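Local coordinates for propionate kinase (Francisella tularensis subsp. tularensis, PDB 3KHY), which probably catalyses the reversible, magnesium-dependent transfer of phosphate from ATP to acetate or propionate, forming the acyl phosphate and ADP, at residues H164-T176 / S215-G227. Sequence-based numbering, arbitrary orientation.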
# COMPACT_ATOMS: atom_id res chain seq x y z
N HIS A 164 9.05 16.34 6.59
CA HIS A 164 9.28 17.13 7.79
C HIS A 164 8.71 18.55 7.77
O HIS A 164 7.97 18.93 8.68
CB HIS A 164 10.78 17.12 8.14
CG HIS A 164 11.30 15.74 8.39
ND1 HIS A 164 11.06 15.06 9.56
CD2 HIS A 164 12.02 14.90 7.61
CE1 HIS A 164 11.62 13.87 9.50
NE2 HIS A 164 12.21 13.74 8.32
N LYS A 165 9.00 19.33 6.73
CA LYS A 165 8.41 20.66 6.66
C LYS A 165 6.89 20.57 6.51
O LYS A 165 6.15 21.32 7.12
CB LYS A 165 9.01 21.46 5.50
CG LYS A 165 8.51 22.90 5.42
CD LYS A 165 9.26 23.64 4.33
CE LYS A 165 8.74 25.06 4.15
NZ LYS A 165 9.51 25.79 3.10
N HIS A 166 6.43 19.61 5.71
CA HIS A 166 5.01 19.56 5.38
C HIS A 166 4.26 18.43 6.07
O HIS A 166 3.07 18.23 5.83
CB HIS A 166 4.81 19.56 3.86
CG HIS A 166 5.37 20.78 3.19
ND1 HIS A 166 6.52 20.75 2.43
CD2 HIS A 166 4.95 22.07 3.20
CE1 HIS A 166 6.77 21.97 1.98
NE2 HIS A 166 5.84 22.78 2.43
N ASN A 167 4.96 17.70 6.94
CA ASN A 167 4.30 16.76 7.84
C ASN A 167 3.57 15.62 7.13
O ASN A 167 2.57 15.10 7.64
CB ASN A 167 3.34 17.52 8.76
CG ASN A 167 4.03 18.64 9.51
OD1 ASN A 167 5.01 18.40 10.23
ND2 ASN A 167 3.55 19.86 9.35
N ILE A 168 4.04 15.25 5.95
CA ILE A 168 3.43 14.16 5.20
C ILE A 168 4.05 12.85 5.65
O ILE A 168 5.25 12.61 5.45
CB ILE A 168 3.61 14.33 3.68
CG1 ILE A 168 2.97 15.65 3.23
CG2 ILE A 168 3.00 13.15 2.93
CD1 ILE A 168 3.29 16.03 1.79
N ARG A 169 3.22 12.01 6.27
CA ARG A 169 3.62 10.70 6.80
C ARG A 169 2.34 9.93 7.12
O ARG A 169 1.25 10.49 7.03
CB ARG A 169 4.44 10.85 8.09
CG ARG A 169 3.62 11.50 9.21
CD ARG A 169 4.43 12.04 10.38
NE ARG A 169 5.04 11.00 11.21
CZ ARG A 169 6.35 10.84 11.37
NH1 ARG A 169 7.19 11.65 10.72
NH2 ARG A 169 6.84 9.87 12.16
N LYS A 170 2.48 8.66 7.48
CA LYS A 170 1.35 7.90 7.94
C LYS A 170 0.97 8.33 9.36
O LYS A 170 1.83 8.36 10.25
CB LYS A 170 1.70 6.41 7.94
CG LYS A 170 0.60 5.52 8.56
CD LYS A 170 1.00 4.06 8.48
CE LYS A 170 0.65 3.52 7.10
NZ LYS A 170 0.75 2.06 7.02
N TYR A 171 -0.30 8.68 9.56
CA TYR A 171 -0.85 8.92 10.91
C TYR A 171 -1.83 7.84 11.35
O TYR A 171 -1.97 7.58 12.54
CB TYR A 171 -1.58 10.28 10.97
CG TYR A 171 -0.65 11.44 10.76
CD1 TYR A 171 0.11 11.94 11.81
CD2 TYR A 171 -0.51 12.03 9.51
CE1 TYR A 171 0.99 13.00 11.62
CE2 TYR A 171 0.36 13.09 9.32
CZ TYR A 171 1.11 13.57 10.38
OH TYR A 171 1.98 14.63 10.18
N GLY A 172 -2.52 7.23 10.39
CA GLY A 172 -3.56 6.27 10.73
C GLY A 172 -4.79 6.95 11.31
O GLY A 172 -4.83 8.19 11.40
N ALA A 173 -5.80 6.16 11.67
CA ALA A 173 -6.98 6.68 12.37
C ALA A 173 -7.70 5.54 13.08
O ALA A 173 -7.11 4.48 13.28
CB ALA A 173 -7.91 7.46 11.40
N HIS A 174 -8.98 5.73 13.42
CA HIS A 174 -9.68 4.79 14.31
C HIS A 174 -8.89 4.57 15.60
O HIS A 174 -9.07 3.56 16.28
CB HIS A 174 -9.89 3.43 13.63
CG HIS A 174 -10.99 3.42 12.62
ND1 HIS A 174 -11.02 2.53 11.57
CD2 HIS A 174 -12.11 4.18 12.50
CE1 HIS A 174 -12.10 2.75 10.84
NE2 HIS A 174 -12.78 3.74 11.39
N GLY A 175 -8.00 5.50 15.94
CA GLY A 175 -7.11 5.32 17.08
C GLY A 175 -7.83 5.06 18.39
O GLY A 175 -7.39 4.25 19.20
N THR A 176 -8.95 5.74 18.61
CA THR A 176 -9.70 5.59 19.85
C THR A 176 -10.34 4.20 19.94
O THR A 176 -10.43 3.62 21.02
CB THR A 176 -10.73 6.72 20.00
OG1 THR A 176 -10.04 7.97 20.07
CG2 THR A 176 -11.56 6.54 21.26
N SER A 215 0.44 0.79 19.58
CA SER A 215 0.38 0.70 18.12
C SER A 215 1.79 0.76 17.53
O SER A 215 2.59 1.63 17.88
CB SER A 215 -0.48 1.85 17.56
OG SER A 215 -0.44 1.85 16.13
N ILE A 216 2.12 -0.20 16.66
CA ILE A 216 3.41 -0.20 15.98
C ILE A 216 3.25 -0.02 14.47
O ILE A 216 4.18 0.38 13.79
CB ILE A 216 4.21 -1.49 16.30
CG1 ILE A 216 5.67 -1.36 15.85
CG2 ILE A 216 3.58 -2.72 15.64
CD1 ILE A 216 6.55 -2.50 16.35
N ASP A 217 2.06 -0.33 13.95
CA ASP A 217 1.80 -0.17 12.51
C ASP A 217 0.28 -0.15 12.34
O ASP A 217 -0.44 -0.71 13.15
CB ASP A 217 2.43 -1.33 11.73
CG ASP A 217 2.66 -1.01 10.24
OD1 ASP A 217 2.18 0.02 9.72
OD2 ASP A 217 3.30 -1.85 9.58
N THR A 218 -0.20 0.51 11.30
CA THR A 218 -1.63 0.59 11.06
C THR A 218 -1.86 0.90 9.59
O THR A 218 -0.96 1.40 8.89
CB THR A 218 -2.27 1.65 11.96
OG1 THR A 218 -3.68 1.53 11.90
CG2 THR A 218 -1.84 3.06 11.53
N SER A 219 -3.08 0.63 9.12
CA SER A 219 -3.35 0.58 7.68
C SER A 219 -3.76 1.91 7.03
O SER A 219 -3.50 2.13 5.84
CB SER A 219 -4.36 -0.52 7.36
OG SER A 219 -5.63 -0.21 7.89
N MSE A 220 -4.41 2.81 7.78
CA MSE A 220 -4.74 4.13 7.22
C MSE A 220 -3.48 4.99 7.10
O MSE A 220 -2.45 4.63 7.64
CB MSE A 220 -5.83 4.83 8.03
CG MSE A 220 -7.22 4.25 7.75
SE MSE A 220 -8.53 4.80 9.07
CE MSE A 220 -10.16 4.27 8.12
N GLY A 221 -3.54 6.10 6.38
CA GLY A 221 -2.30 6.79 6.06
C GLY A 221 -2.26 8.20 6.60
O GLY A 221 -2.47 8.43 7.79
N LEU A 222 -1.98 9.14 5.71
CA LEU A 222 -2.10 10.57 6.02
C LEU A 222 -3.52 10.86 6.48
O LEU A 222 -3.74 11.56 7.48
CB LEU A 222 -1.78 11.40 4.78
CG LEU A 222 -1.78 12.93 4.87
CD1 LEU A 222 -0.57 13.40 5.66
CD2 LEU A 222 -1.74 13.51 3.46
N THR A 223 -4.49 10.31 5.75
CA THR A 223 -5.91 10.45 6.09
C THR A 223 -6.55 9.06 6.18
O THR A 223 -5.89 8.06 5.91
CB THR A 223 -6.66 11.25 5.02
OG1 THR A 223 -6.99 10.40 3.92
CG2 THR A 223 -5.84 12.45 4.54
N PRO A 224 -7.84 9.00 6.55
CA PRO A 224 -8.55 7.71 6.62
C PRO A 224 -8.95 7.09 5.26
O PRO A 224 -9.73 6.14 5.24
CB PRO A 224 -9.83 8.05 7.43
CG PRO A 224 -9.50 9.35 8.15
CD PRO A 224 -8.62 10.09 7.17
N LEU A 225 -8.41 7.60 4.15
CA LEU A 225 -8.66 7.00 2.83
C LEU A 225 -7.87 5.70 2.57
O LEU A 225 -8.35 4.82 1.85
CB LEU A 225 -8.32 8.01 1.73
CG LEU A 225 -8.36 7.48 0.29
CD1 LEU A 225 -9.76 6.99 -0.08
CD2 LEU A 225 -7.89 8.56 -0.66
N ASP A 226 -6.68 5.59 3.14
CA ASP A 226 -5.74 4.52 2.75
C ASP A 226 -5.99 3.18 3.45
O ASP A 226 -6.63 3.11 4.51
CB ASP A 226 -4.31 4.95 3.04
CG ASP A 226 -3.28 4.26 2.14
OD1 ASP A 226 -3.67 3.55 1.17
OD2 ASP A 226 -2.08 4.44 2.40
N GLY A 227 -5.45 2.12 2.86
CA GLY A 227 -5.42 0.81 3.49
C GLY A 227 -6.47 -0.18 3.01
O GLY A 227 -6.50 -0.56 1.83
O HOH W 1 3.82 1.02 7.42
O HOH W 2 -5.60 10.10 9.51
O HOH W 3 -5.50 3.27 10.90
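Asp217 meets Lys170 across a long salt bridge, OD1 lying 3.7 Å from NZ, and a water that accepts from NZ and donates to OD1 closes the gap; the other carboxylate oxygen, OD2, turns to Tyr310 and to Lys302 of the second subunit. The ammonium is held more firmly one residue on, where Lys170 NZ gives a 2.6 Å hydrogen bond to Thr218 O, almost in line with the carbonyl (C=O...N 167°). A bend at chi3 (-83°) in Lys170 brings NZ there, while its CG and CE lie against Met220 O, an oxygen buried without a polar partner. Thr218 CG2 packs 3.7 Å from Gly172 CA. The segment continues from strand 214-218, outermost within this chain in a five-stranded sheet of the actin-like ATPase fold, and runs against the approach to helix 175-188. Selenomethionine Met220 reaches Ala173 CB with SE (3.6 Å) and sets SE over one face of the His174 ring, 4.5 Å from its centroid. His174 ND1, of a predicted transition-state stabiliser, is hydrogen-bonded to Ser206 OG. Gly221 O accepts from both Tyr171 N (2.8 Å) and Gly172 N (2.9 Å): the latter lies on a lone pair in the carbonyl plane, the former 60° above it. Leu222 CD1 abuts the Tyr171 ring edge at CE2 (3.8 Å). Pro224 CG borders Ala173 CB, and Pro224 O accepts a hydrogen bond from Arg233 NH1, another predicted stabiliser.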